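Local coordinates for protein putative Glycerophosphoryl diester phosphodiesterase (Silicibacter pomeroyi, PDB 3L12) that is a putative member of the glycerophosphoryl diester phosphodiesterase family, built as a TIM barrel that binds a magnesium ion, at residues 148-153 with 183-188; 166-171 with 197-202; 161-166 with 187-192; 207-212 with 247-252. All coordinates share one frame; numbering follows the deposited sequence.

Contact 1 of 4, residues 148-153 with 183-188. With MG (magnesium ion), chain C.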
loop_
_atom_site.group_PDB
_atom_site.type_symbol
_atom_site.label_atom_id
_atom_site.label_comp_id
_atom_site.label_asym_id
_atom_site.label_seq_id
_atom_site.Cartn_x
_atom_site.Cartn_y
_atom_site.Cartn_z
ATOM N N LEU A 148 -6.422 7.088 19.442
ATOM C CA LEU A 148 -7.321 8.138 18.967
ATOM C C LEU A 148 -6.820 9.477 19.475
ATOM O O LEU A 148 -6.916 9.822 20.668
ATOM C CB LEU A 148 -8.734 7.796 19.429
ATOM C CG LEU A 148 -9.883 8.633 18.921
ATOM C CD1 LEU A 148 -11.164 7.873 19.229
ATOM C CD2 LEU A 148 -9.907 10.085 19.475
ATOM N N GLU A 149 -6.221 10.227 18.556
ATOM C CA GLU A 149 -5.623 11.530 18.916
ATOM C C GLU A 149 -6.723 12.601 18.893
ATOM O O GLU A 149 -7.237 12.957 17.816
ATOM C CB GLU A 149 -4.460 11.935 18.016
ATOM C CG GLU A 149 -3.728 13.137 18.605
ATOM C CD GLU A 149 -2.606 13.731 17.786
ATOM O OE1 GLU A 149 -2.015 13.058 16.941
ATOM O OE2 GLU A 149 -2.270 14.933 18.080
ATOM N N LEU A 150 -7.066 13.116 20.067
ATOM C CA LEU A 150 -7.975 14.251 20.153
ATOM C C LEU A 150 -7.168 15.518 19.857
ATOM O O LEU A 150 -6.207 15.799 20.583
ATOM C CB LEU A 150 -8.580 14.337 21.532
ATOM C CG LEU A 150 -9.599 13.227 21.881
ATOM C CD1 LEU A 150 -8.854 12.104 22.551
ATOM C CD2 LEU A 150 -10.721 13.722 22.764
ATOM N N LYS A 151 -7.553 16.232 18.793
ATOM C CA LYS A 151 -6.867 17.453 18.296
ATOM C C LYS A 151 -7.798 18.609 18.606
ATOM O O LYS A 151 -8.811 18.857 17.928
ATOM C CB LYS A 151 -6.534 17.348 16.799
ATOM C CG LYS A 151 -5.645 18.470 16.229
ATOM C CD LYS A 151 -4.207 18.242 16.702
ATOM C CE LYS A 151 -3.150 18.968 15.882
ATOM N NZ LYS A 151 -2.897 20.305 16.484
ATOM N N SER A 152 -7.494 19.282 19.701
ATOM C CA SER A 152 -8.267 20.455 20.099
ATOM C C SER A 152 -7.853 21.677 19.242
ATOM O O SER A 152 -6.727 21.746 18.716
ATOM C CB SER A 152 -8.021 20.731 21.565
ATOM O OG SER A 152 -6.633 20.698 21.779
ATOM N N ASP A 153 -8.766 22.622 19.130
ATOM C CA ASP A 153 -8.565 23.856 18.370
ATOM C C ASP A 153 -8.296 24.888 19.430
ATOM O O ASP A 153 -9.127 25.061 20.339
ATOM C CB ASP A 153 -9.824 24.214 17.600
ATOM C CG ASP A 153 -9.679 25.500 16.761
ATOM O OD1 ASP A 153 -8.803 26.357 17.081
ATOM O OD2 ASP A 153 -10.471 25.628 15.771
ATOM N N THR A 183 -9.903 1.123 22.337
ATOM C CA THR A 183 -9.604 2.545 22.243
ATOM C C THR A 183 -8.774 3.144 23.380
ATOM O O THR A 183 -9.039 2.939 24.553
ATOM C CB THR A 183 -10.933 3.331 22.173
ATOM O OG1 THR A 183 -11.698 2.866 21.047
ATOM C CG2 THR A 183 -10.664 4.851 22.058
ATOM N N VAL A 184 -7.792 3.938 22.954
ATOM C CA VAL A 184 -6.933 4.686 23.825
ATOM C C VAL A 184 -7.079 6.157 23.501
ATOM O O VAL A 184 -6.962 6.554 22.345
ATOM C CB VAL A 184 -5.455 4.277 23.649
ATOM C CG1 VAL A 184 -4.541 5.086 24.580
ATOM C CG2 VAL A 184 -5.292 2.797 23.884
HETATM N N MSE A 185 -7.346 6.973 24.517
HETATM C CA MSE A 185 -7.513 8.400 24.353
HETATM C C MSE A 185 -6.126 9.062 24.428
HETATM O O MSE A 185 -5.440 8.934 25.408
HETATM C CB MSE A 185 -8.496 8.905 25.392
HETATM C CG MSE A 185 -9.863 8.206 25.299
HETATM SE SE MSE A 185 -10.936 8.640 23.773
HETATM C CE MSE A 185 -11.860 10.133 24.480
ATOM N N HIS A 186 -5.752 9.780 23.368
ATOM C CA HIS A 186 -4.373 10.209 23.092
ATOM C C HIS A 186 -4.334 11.680 22.725
ATOM O O HIS A 186 -5.166 12.115 21.931
ATOM C CB HIS A 186 -3.933 9.263 21.949
ATOM C CG HIS A 186 -2.587 9.474 21.339
ATOM N ND1 HIS A 186 -1.406 9.127 21.961
ATOM C CD2 HIS A 186 -2.254 9.844 20.074
ATOM C CE1 HIS A 186 -0.401 9.337 21.120
ATOM N NE2 HIS A 186 -0.889 9.763 19.972
ATOM N N SER A 187 -3.396 12.455 23.289
ATOM C CA SER A 187 -3.352 13.871 22.970
ATOM C C SER A 187 -2.117 14.597 23.440
ATOM O O SER A 187 -1.472 14.201 24.415
ATOM C CB SER A 187 -4.571 14.568 23.661
ATOM O OG SER A 187 -4.885 15.832 23.071
ATOM N N PHE A 188 -1.862 15.697 22.751
ATOM C CA PHE A 188 -0.921 16.693 23.219
ATOM C C PHE A 188 -1.589 17.560 24.290
ATOM O O PHE A 188 -0.908 18.192 25.068
ATOM C CB PHE A 188 -0.455 17.648 22.118
ATOM C CG PHE A 188 0.696 17.132 21.291
ATOM C CD1 PHE A 188 1.988 17.175 21.767
ATOM C CD2 PHE A 188 0.463 16.650 20.035
ATOM C CE1 PHE A 188 3.054 16.755 20.952
ATOM C CE2 PHE A 188 1.544 16.211 19.242
ATOM C CZ PHE A 188 2.800 16.284 19.718
HETATM MG MG MG C . -1.824 12.361 15.116
HETATM O O HOH W 1 -3.287 16.209 20.187
HETATM O O HOH W 2 -1.136 14.252 14.405
HETATM O O HOH W 3 -1.806 11.656 13.162
#
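Strands 148-150 and 183-187, which with helix 160-176 make a beta-alpha-beta unit of the TIM barrel, run parallel at about 40°, Leu148 paired with Met185 and Glu149 with His186, through a ladder that goes from Leu148 N to Val184 O, from His186 N to Leu148 O and from Leu150 N to His186 O. Between the last two bonds the CA of Glu149 adds a C-H...O contact to His186 O at 3.1 Å. Glu149 and His186 share one face of the sheet. Glu149 CB lies at the edge of the imidazole, 3.7 Å from His186 CD2, and the carboxylate stands almost perpendicular to the ring (88°). With CG anti to the backbone N (chi1 -169°) and an extended chain beyond it, Glu149 carries OE1 to the magnesium ion at 2.0 Å, where Glu50 and Asp52 also bind. Glu149 OE2 accepts from a water at 2.7 Å that also donates to Leu150 O and accepts from Phe188 N; the Phe188 ring meets OE2 edge-on. Ser187 OG donates to Leu150 O at 2.8 Å, in the carbonyl plane. On the face of Leu148 and Met185, the CE of Met185 reaches Leu150 CD1 (4.1 Å). His186 is held from outside, its ND1 bonded to Ser206. The two carboxylate oxygens of Glu149 divide the work: one binds the metal, the other, through a water, is tied to Leu150 O and Phe188 N.

Contact 2 of 4, residues 166-171 with 197-202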
loop_
_atom_site.group_PDB
_atom_site.type_symbol
_atom_site.label_atom_id
_atom_site.label_comp_id
_atom_site.label_asym_id
_atom_site.label_seq_id
_atom_site.Cartn_x
_atom_site.Cartn_y
_atom_site.Cartn_z
HETATM N N MSE A 166 -16.537 18.112 23.159
HETATM C CA MSE A 166 -15.708 17.345 22.191
HETATM C C MSE A 166 -15.496 15.939 22.720
HETATM O O MSE A 166 -15.727 14.944 22.036
HETATM C CB MSE A 166 -14.371 18.016 21.957
HETATM C CG MSE A 166 -13.386 17.090 21.221
HETATM SE SE MSE A 166 -11.838 18.003 20.580
HETATM C CE MSE A 166 -11.529 16.716 19.272
ATOM N N VAL A 167 -15.044 15.866 23.972
ATOM C CA VAL A 167 -14.793 14.590 24.610
ATOM C C VAL A 167 -16.066 13.740 24.615
ATOM O O VAL A 167 -16.044 12.578 24.211
ATOM C CB VAL A 167 -14.194 14.771 26.031
ATOM C CG1 VAL A 167 -14.153 13.395 26.794
ATOM C CG2 VAL A 167 -12.806 15.358 25.955
ATOM N N ALA A 168 -17.186 14.332 24.958
ATOM C CA ALA A 168 -18.439 13.573 25.030
ATOM C C ALA A 168 -18.880 13.036 23.658
ATOM O O ALA A 168 -19.437 11.914 23.556
ATOM C CB ALA A 168 -19.550 14.432 25.662
ATOM N N ALA A 169 -18.672 13.856 22.632
ATOM C CA ALA A 169 -19.018 13.497 21.277
ATOM C C ALA A 169 -18.150 12.332 20.755
ATOM O O ALA A 169 -18.660 11.413 20.153
ATOM C CB ALA A 169 -18.920 14.761 20.364
ATOM N N VAL A 170 -16.851 12.409 21.002
ATOM C CA VAL A 170 -15.940 11.331 20.651
ATOM C C VAL A 170 -16.355 10.055 21.382
ATOM O O VAL A 170 -16.484 8.972 20.798
ATOM C CB VAL A 170 -14.489 11.743 20.949
ATOM C CG1 VAL A 170 -13.549 10.556 20.877
ATOM C CG2 VAL A 170 -14.071 12.850 19.981
ATOM N N LEU A 171 -16.645 10.161 22.671
ATOM C CA LEU A 171 -17.047 8.961 23.455
ATOM C C LEU A 171 -18.362 8.342 22.989
ATOM O O LEU A 171 -18.501 7.121 22.987
ATOM C CB LEU A 171 -17.120 9.286 24.939
ATOM C CG LEU A 171 -15.738 9.507 25.562
ATOM C CD1 LEU A 171 -15.856 10.071 26.992
ATOM C CD2 LEU A 171 -14.896 8.212 25.550
ATOM N N ARG A 197 -10.514 11.176 31.210
ATOM C CA ARG A 197 -10.453 10.261 32.326
ATOM C C ARG A 197 -11.674 10.430 33.207
ATOM O O ARG A 197 -12.196 9.460 33.729
ATOM C CB ARG A 197 -9.185 10.479 33.150
ATOM C CG ARG A 197 -8.995 9.445 34.228
ATOM C CD ARG A 197 -7.747 9.627 35.057
ATOM N NE ARG A 197 -6.563 9.740 34.198
ATOM C CZ ARG A 197 -5.924 10.873 33.901
ATOM N NH1 ARG A 197 -6.296 12.046 34.421
ATOM N NH2 ARG A 197 -4.861 10.838 33.099
ATOM N N ARG A 198 -12.120 11.667 33.384
ATOM C CA ARG A 198 -13.336 11.893 34.162
ATOM C C ARG A 198 -14.583 11.392 33.443
ATOM O O ARG A 198 -15.490 10.859 34.100
ATOM C CB ARG A 198 -13.491 13.366 34.573
ATOM C CG ARG A 198 -12.547 13.777 35.668
ATOM C CD ARG A 198 -12.892 15.205 36.140
ATOM N NE ARG A 198 -12.604 16.170 35.094
ATOM C CZ ARG A 198 -11.412 16.716 34.851
ATOM N NH1 ARG A 198 -10.345 16.389 35.573
ATOM N NH2 ARG A 198 -11.283 17.574 33.844
ATOM N N GLN A 199 -14.658 11.555 32.126
ATOM C CA GLN A 199 -15.813 11.055 31.387
ATOM C C GLN A 199 -15.768 9.552 31.017
ATOM O O GLN A 199 -16.823 8.968 30.770
ATOM C CB GLN A 199 -16.037 11.856 30.098
ATOM C CG GLN A 199 -16.456 13.293 30.291
ATOM C CD GLN A 199 -16.905 13.956 29.009
ATOM O OE1 GLN A 199 -17.538 13.327 28.144
ATOM N NE2 GLN A 199 -16.543 15.223 28.854
ATOM N N ALA A 200 -14.577 8.952 31.016
ATOM C CA ALA A 200 -14.383 7.565 30.565
ATOM C C ALA A 200 -13.177 6.950 31.267
ATOM O O ALA A 200 -12.168 6.681 30.637
ATOM C CB ALA A 200 -14.207 7.549 29.056
ATOM N N PRO A 201 -13.286 6.710 32.591
ATOM C CA PRO A 201 -12.157 6.175 33.321
ATOM C C PRO A 201 -11.761 4.775 32.871
ATOM O O PRO A 201 -10.666 4.307 33.216
ATOM C CB PRO A 201 -12.657 6.141 34.776
ATOM C CG PRO A 201 -14.121 6.173 34.669
ATOM C CD PRO A 201 -14.408 7.023 33.499
ATOM N N ASP A 202 -12.644 4.130 32.120
ATOM C CA ASP A 202 -12.397 2.817 31.561
ATOM C C ASP A 202 -11.440 2.835 30.378
ATOM O O ASP A 202 -10.894 1.797 30.057
ATOM C CB ASP A 202 -13.719 2.136 31.162
ATOM C CG ASP A 202 -14.634 3.007 30.284
ATOM O OD1 ASP A 202 -14.998 4.171 30.672
ATOM O OD2 ASP A 202 -15.034 2.481 29.206
#
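Gln199 lies across Val167 and Ala168 of the neighbouring helix, its amide carbon CD 3.6 Å from Val167 CG1 and its oxygen OE1 3.3 Å from Ala168 CA. The aliphatic part of the same side chain serves Leu171, whose CD1 sits 3.6 Å from Gln199 CB. One step on, the methyl of Ala200 (CB) packs against both Leu171 branches, 3.6 Å from CD2 and 3.7 Å from CD1. Gln199 reaches the facing helix because its CG stands anti to its own carbonyl carbon (chi1 -67°) and the chain then runs out extended. Across these segments no hydrogen bond forms: Gln199 OE1 comes within 3.4 Å of Ala168 N, but at a poor angle. The amide is anchored instead through NE2, which donates to the carbonyl of Ala164 one turn back on helix 160-176 and to Glu195 one turn back on helix 190-199. Ala200 is where helix 190-199 gives way to loop, the first residue to leave helical backbone angles. Behind the contact, Val167 also rests on Leu192 and Cys196, and Leu171 on Met185 of strand 183-187, so this is packing between neighbouring outer helices of a TIM barrel. Hydrophobic contact from Val167 and Leu171 holds the buried part, while NE2, bonded to both helices, fixes where the Gln199 amide lies at the partly exposed margin.

Contact 3 of 4, residues 161-166 with 187-192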
loop_
_atom_site.group_PDB
_atom_site.type_symbol
_atom_site.label_atom_id
_atom_site.label_comp_id
_atom_site.label_asym_id
_atom_site.label_seq_id
_atom_site.Cartn_x
_atom_site.Cartn_y
_atom_site.Cartn_z
ATOM N N ALA A 161 -16.784 24.267 28.367
ATOM C CA ALA A 161 -17.970 23.490 27.976
ATOM C C ALA A 161 -17.794 22.857 26.595
ATOM O O ALA A 161 -18.077 21.680 26.434
ATOM C CB ALA A 161 -19.246 24.340 28.036
ATOM N N ALA A 162 -17.338 23.640 25.607
ATOM C CA ALA A 162 -17.072 23.113 24.265
ATOM C C ALA A 162 -16.018 22.018 24.274
ATOM O O ALA A 162 -16.133 21.033 23.537
ATOM C CB ALA A 162 -16.631 24.229 23.308
ATOM N N ARG A 163 -14.961 22.193 25.052
ATOM C CA ARG A 163 -13.916 21.171 25.147
ATOM C C ARG A 163 -14.485 19.860 25.743
ATOM O O ARG A 163 -14.184 18.764 25.246
ATOM C CB ARG A 163 -12.740 21.691 25.964
ATOM C CG ARG A 163 -11.979 22.824 25.260
ATOM C CD ARG A 163 -11.042 23.579 26.217
ATOM N NE ARG A 163 -10.161 22.677 26.967
ATOM C CZ ARG A 163 -9.089 22.053 26.477
ATOM N NH1 ARG A 163 -8.731 22.198 25.197
ATOM N NH2 ARG A 163 -8.357 21.263 27.275
ATOM N N ALA A 164 -15.340 19.987 26.759
ATOM C CA ALA A 164 -15.988 18.820 27.387
ATOM C C ALA A 164 -16.942 18.165 26.384
ATOM O O ALA A 164 -17.109 16.936 26.363
ATOM C CB ALA A 164 -16.771 19.215 28.665
ATOM N N GLU A 165 -17.592 19.000 25.572
ATOM C CA GLU A 165 -18.500 18.524 24.534
ATOM C C GLU A 165 -17.748 17.698 23.489
ATOM O O GLU A 165 -18.269 16.719 22.973
ATOM C CB GLU A 165 -19.218 19.670 23.858
ATOM C CG GLU A 165 -20.328 20.300 24.718
ATOM C CD GLU A 165 -20.798 21.640 24.169
ATOM O OE1 GLU A 165 -20.475 21.954 23.009
ATOM O OE2 GLU A 165 -21.479 22.371 24.907
HETATM N N MSE A 166 -16.537 18.112 23.159
HETATM C CA MSE A 166 -15.708 17.345 22.191
HETATM C C MSE A 166 -15.496 15.939 22.720
HETATM O O MSE A 166 -15.727 14.944 22.036
HETATM C CB MSE A 166 -14.371 18.016 21.957
HETATM C CG MSE A 166 -13.386 17.090 21.221
HETATM SE SE MSE A 166 -11.838 18.003 20.580
HETATM C CE MSE A 166 -11.529 16.716 19.272
ATOM N N SER A 187 -3.396 12.455 23.289
ATOM C CA SER A 187 -3.352 13.871 22.970
ATOM C C SER A 187 -2.117 14.597 23.440
ATOM O O SER A 187 -1.472 14.201 24.415
ATOM C CB SER A 187 -4.571 14.568 23.661
ATOM O OG SER A 187 -4.885 15.832 23.071
ATOM N N PHE A 188 -1.862 15.697 22.751
ATOM C CA PHE A 188 -0.921 16.693 23.219
ATOM C C PHE A 188 -1.589 17.560 24.290
ATOM O O PHE A 188 -0.908 18.192 25.068
ATOM C CB PHE A 188 -0.455 17.648 22.118
ATOM C CG PHE A 188 0.696 17.132 21.291
ATOM C CD1 PHE A 188 1.988 17.175 21.767
ATOM C CD2 PHE A 188 0.463 16.650 20.035
ATOM C CE1 PHE A 188 3.054 16.755 20.952
ATOM C CE2 PHE A 188 1.544 16.211 19.242
ATOM C CZ PHE A 188 2.800 16.284 19.718
ATOM N N ASP A 189 -2.911 17.630 24.274
ATOM C CA ASP A 189 -3.704 18.499 25.207
ATOM C C ASP A 189 -3.904 17.692 26.479
ATOM O O ASP A 189 -4.868 16.928 26.618
ATOM C CB ASP A 189 -5.024 18.865 24.509
ATOM C CG ASP A 189 -5.778 19.994 25.183
ATOM O OD1 ASP A 189 -5.660 20.115 26.402
ATOM O OD2 ASP A 189 -6.501 20.726 24.446
ATOM N N TRP A 190 -2.984 17.859 27.412
ATOM C CA TRP A 190 -2.973 17.087 28.620
ATOM C C TRP A 190 -4.169 17.424 29.512
ATOM O O TRP A 190 -4.667 16.552 30.204
ATOM C CB TRP A 190 -1.643 17.314 29.323
ATOM C CG TRP A 190 -0.441 16.631 28.690
ATOM C CD1 TRP A 190 -0.344 16.130 27.428
ATOM C CD2 TRP A 190 0.847 16.454 29.294
ATOM N NE1 TRP A 190 0.911 15.601 27.225
ATOM C CE2 TRP A 190 1.665 15.804 28.347
ATOM C CE3 TRP A 190 1.369 16.734 30.556
ATOM C CZ2 TRP A 190 2.970 15.406 28.632
ATOM C CZ3 TRP A 190 2.689 16.377 30.824
ATOM C CH2 TRP A 190 3.464 15.708 29.856
ATOM N N ALA A 191 -4.633 18.674 29.472
ATOM C CA ALA A 191 -5.798 19.023 30.268
ATOM C C ALA A 191 -6.986 18.256 29.738
ATOM O O ALA A 191 -7.784 17.778 30.516
ATOM C CB ALA A 191 -6.053 20.563 30.273
ATOM N N LEU A 192 -7.085 18.128 28.416
ATOM C CA LEU A 192 -8.164 17.385 27.777
ATOM C C LEU A 192 -8.141 15.912 28.190
ATOM O O LEU A 192 -9.196 15.310 28.337
ATOM C CB LEU A 192 -8.134 17.530 26.240
ATOM C CG LEU A 192 -9.436 17.262 25.461
ATOM C CD1 LEU A 192 -10.536 18.285 25.793
ATOM C CD2 LEU A 192 -9.164 17.225 23.921
#
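Asp189 OD1 accepts from two donors, Arg163 NH2 at 3.1 Å and Leu192 N at 3.2 Å, both reaching it from the same face of the carboxylate. The Leu192 bond comes from well above that plane (55°) and is a capping bond, since Asp189 holds the N-cap position of helix 190-199. Arg163 completes the grip end-on: Arg163 NH1 meets Asp189 OD2 at 2.8 Å with a nearly straight N-H...O angle of 171°, giving a salt bridge with one nitrogen for each oxygen. Both oxygens are met on the syn side and lie close to the guanidinium plane, although the two flat groups are tilted 27° from each other. The Arg163 chain is extended through chi2 and bends at chi3. Over one face of its guanidinium lies Leu192 CD1, offset toward the rim, and Ala191 CB stands 3.8 Å from Arg163 NH2. Deeper in, Met166 SE packs on Leu192 CD2 at 4.3 Å. Second-shell bonds steady the acid: OD2 also bonds Ser152 OG, and the backbone N of Asp189 donates to Ser187 OG in an ST turn. Asp189 therefore does double work, starting one outer helix of the barrel and tying it to helix 160-176. The positive guanidinium beside it, together with the helix N terminus it caps, would be expected to favour the ionised carboxylate.

Contact 4 of 4, residues 207-212 with 247-252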
loop_
_atom_site.group_PDB
_atom_site.type_symbol
_atom_site.label_atom_id
_atom_site.label_comp_id
_atom_site.label_asym_id
_atom_site.label_seq_id
_atom_site.Cartn_x
_atom_site.Cartn_y
_atom_site.Cartn_z
ATOM N N TYR A 207 -0.221 10.278 26.577
ATOM C CA TYR A 207 0.311 11.638 26.615
ATOM C C TYR A 207 1.441 11.856 25.606
ATOM O O TYR A 207 2.544 11.292 25.763
ATOM C CB TYR A 207 0.824 11.899 28.030
ATOM C CG TYR A 207 -0.285 12.146 29.070
ATOM C CD1 TYR A 207 -1.160 11.126 29.475
ATOM C CD2 TYR A 207 -0.426 13.383 29.685
ATOM C CE1 TYR A 207 -2.141 11.366 30.437
ATOM C CE2 TYR A 207 -1.430 13.628 30.656
ATOM C CZ TYR A 207 -2.298 12.625 30.999
ATOM O OH TYR A 207 -3.313 12.847 31.921
ATOM N N LEU A 208 1.142 12.605 24.567
ATOM C CA LEU A 208 2.096 12.987 23.560
ATOM C C LEU A 208 3.019 14.043 24.138
ATOM O O LEU A 208 2.582 14.950 24.907
ATOM C CB LEU A 208 1.406 13.608 22.338
ATOM C CG LEU A 208 0.752 12.573 21.446
ATOM C CD1 LEU A 208 -0.322 13.149 20.497
ATOM C CD2 LEU A 208 1.891 11.925 20.633
ATOM N N SER A 209 4.273 13.996 23.712
ATOM C CA SER A 209 5.227 15.067 24.036
ATOM C C SER A 209 6.190 15.256 22.856
ATOM O O SER A 209 6.452 14.320 22.075
ATOM C CB SER A 209 6.009 14.761 25.318
ATOM O OG SER A 209 6.803 13.597 25.140
ATOM N N GLN A 210 6.682 16.471 22.707
ATOM C CA GLN A 210 7.685 16.801 21.694
ATOM C C GLN A 210 8.467 18.036 22.208
ATOM O O GLN A 210 7.877 19.085 22.448
ATOM C CB GLN A 210 7.058 17.054 20.335
ATOM C CG GLN A 210 8.102 17.391 19.250
ATOM C CD GLN A 210 7.500 17.579 17.920
ATOM O OE1 GLN A 210 6.428 18.173 17.793
ATOM N NE2 GLN A 210 8.165 17.084 16.890
ATOM N N LEU A 211 9.771 17.898 22.396
ATOM C CA LEU A 211 10.586 18.997 22.946
ATOM C C LEU A 211 10.732 20.074 21.902
ATOM O O LEU A 211 10.757 19.777 20.698
ATOM C CB LEU A 211 11.946 18.496 23.381
ATOM C CG LEU A 211 11.947 17.472 24.525
ATOM C CD1 LEU A 211 13.357 16.992 24.805
ATOM C CD2 LEU A 211 11.336 17.997 25.766
ATOM N N PRO A 212 10.790 21.343 22.352
ATOM C CA PRO A 212 10.966 22.452 21.421
ATOM C C PRO A 212 12.291 22.310 20.692
ATOM O O PRO A 212 12.359 22.572 19.497
ATOM C CB PRO A 212 10.971 23.700 22.320
ATOM C CG PRO A 212 10.670 23.240 23.710
ATOM C CD PRO A 212 10.832 21.757 23.764
ATOM N N GLN A 247 -1.460 6.267 31.223
ATOM C CA GLN A 247 -0.981 4.901 31.044
ATOM C C GLN A 247 0.141 4.801 29.990
ATOM O O GLN A 247 0.932 3.870 30.044
ATOM C CB GLN A 247 -2.109 3.971 30.646
ATOM C CG GLN A 247 -3.025 3.562 31.784
ATOM C CD GLN A 247 -3.782 4.734 32.380
ATOM O OE1 GLN A 247 -4.413 5.502 31.671
ATOM N NE2 GLN A 247 -3.709 4.878 33.713
ATOM N N LEU A 248 0.167 5.737 29.048
ATOM C CA LEU A 248 1.190 5.752 27.976
ATOM C C LEU A 248 1.859 7.121 27.895
ATOM O O LEU A 248 1.225 8.171 28.098
ATOM C CB LEU A 248 0.574 5.455 26.624
ATOM C CG LEU A 248 -0.123 4.132 26.318
ATOM C CD1 LEU A 248 -1.516 4.227 26.830
ATOM C CD2 LEU A 248 -0.101 3.840 24.772
ATOM N N TRP A 249 3.145 7.088 27.553
ATOM C CA TRP A 249 3.917 8.280 27.266
ATOM C C TRP A 249 4.363 8.109 25.845
ATOM O O TRP A 249 4.944 7.077 25.507
ATOM C CB TRP A 249 5.139 8.401 28.180
ATOM C CG TRP A 249 6.068 9.538 27.785
ATOM C CD1 TRP A 249 5.729 10.786 27.380
ATOM C CD2 TRP A 249 7.502 9.502 27.817
ATOM N NE1 TRP A 249 6.883 11.539 27.105
ATOM C CE2 TRP A 249 7.971 10.760 27.365
ATOM C CE3 TRP A 249 8.431 8.502 28.125
ATOM C CZ2 TRP A 249 9.329 11.052 27.251
ATOM C CZ3 TRP A 249 9.774 8.788 28.002
ATOM C CH2 TRP A 249 10.204 10.053 27.548
ATOM N N CYS A 250 4.092 9.094 24.998
ATOM C CA CYS A 250 4.380 9.009 23.566
ATOM C C CYS A 250 5.236 10.152 23.113
ATOM O O CYS A 250 4.775 11.131 22.567
ATOM C CB CYS A 250 3.110 8.950 22.707
ATOM S SG CYS A 250 2.136 7.447 23.059
ATOM N N PRO A 251 6.541 10.036 23.362
ATOM C CA PRO A 251 7.473 11.065 22.933
ATOM C C PRO A 251 7.912 10.985 21.491
ATOM O O PRO A 251 8.040 9.876 20.899
ATOM C CB PRO A 251 8.687 10.795 23.789
ATOM C CG PRO A 251 8.673 9.295 23.959
ATOM C CD PRO A 251 7.208 8.918 24.046
ATOM N N TYR A 252 8.163 12.150 20.920
ATOM C CA TYR A 252 8.719 12.246 19.589
ATOM C C TYR A 252 10.080 11.516 19.607
ATOM O O TYR A 252 10.827 11.593 20.589
ATOM C CB TYR A 252 8.899 13.692 19.209
ATOM C CG TYR A 252 9.424 13.897 17.810
ATOM C CD1 TYR A 252 8.659 13.548 16.717
ATOM C CD2 TYR A 252 10.645 14.532 17.600
ATOM C CE1 TYR A 252 9.125 13.759 15.423
ATOM C CE2 TYR A 252 11.110 14.749 16.307
ATOM C CZ TYR A 252 10.341 14.351 15.244
ATOM O OH TYR A 252 10.803 14.562 13.952
#
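Gln210 NE2 lies over the centre of one face of the Tyr252 ring, 3.4 Å from its plane, just past the ends of two neighbouring parallel strands of the TIM barrel, 207-209 and 248-251. The two side chains run side by side in the same direction, with amide and ring planes 56° apart. The Trp249 indole is met quite differently, near its edge: Trp249 NE1 donates to Ser209 OG at 2.8 Å, with the oxygen tilted 25° from the ring plane, and Tyr207 O lies beside CD1. Over the centre of one indole face sits Pro251 CG, 3.7 Å above the plane. Along the strands Leu208 stands opposite Cys250 at a CA separation of 4.6 Å. Four backbone bonds stitch the pair, from Tyr207 N to Leu248 O, Cys250 N to Tyr207 O, Ser209 N to Cys250 O, and Tyr252 N to Ser209 O; the last carries the ladder one step beyond the strands. On the face bearing Leu208 and Cys250, Leu208 CD2 packs on Cys250 CB at 3.8 Å, and Leu208 also touches His186 of the adjoining strand. The opposite face is covered by helix 237-244, on which Tyr207, Ser209 and Trp249 rest, while the Tyr207 hydroxyl bonds Arg197. Ser209 OG is held between its own backbone N and carbonyl carbon (chi1 63°), which puts it 3.4 Å from Pro251 CA as well as within reach of the indole N-H.

Overall arrangement
Of the segments joined here, strand 145-150 comes first; contact 1 closes a beta-alpha-beta unit by pairing it with strand 183-187 after the chain has passed through helix 160-176. Contacts 2 and 3 then join that helix to helix 190-199. These two cross, sharing Met166; contact 2 also crosses contact 1, while contact 3 ends on the same stretch as contact 1. Contact 4 comes later in series, pairing strand 205-209 with strand 248-251. Strands 183-187 and 205-209 are sheet neighbours, so contacts 1 and 4 belong to one barrel wall, joined by Ser187 O and Leu208 N, while Ser152 to Asp189 links contact 1 to contact 3.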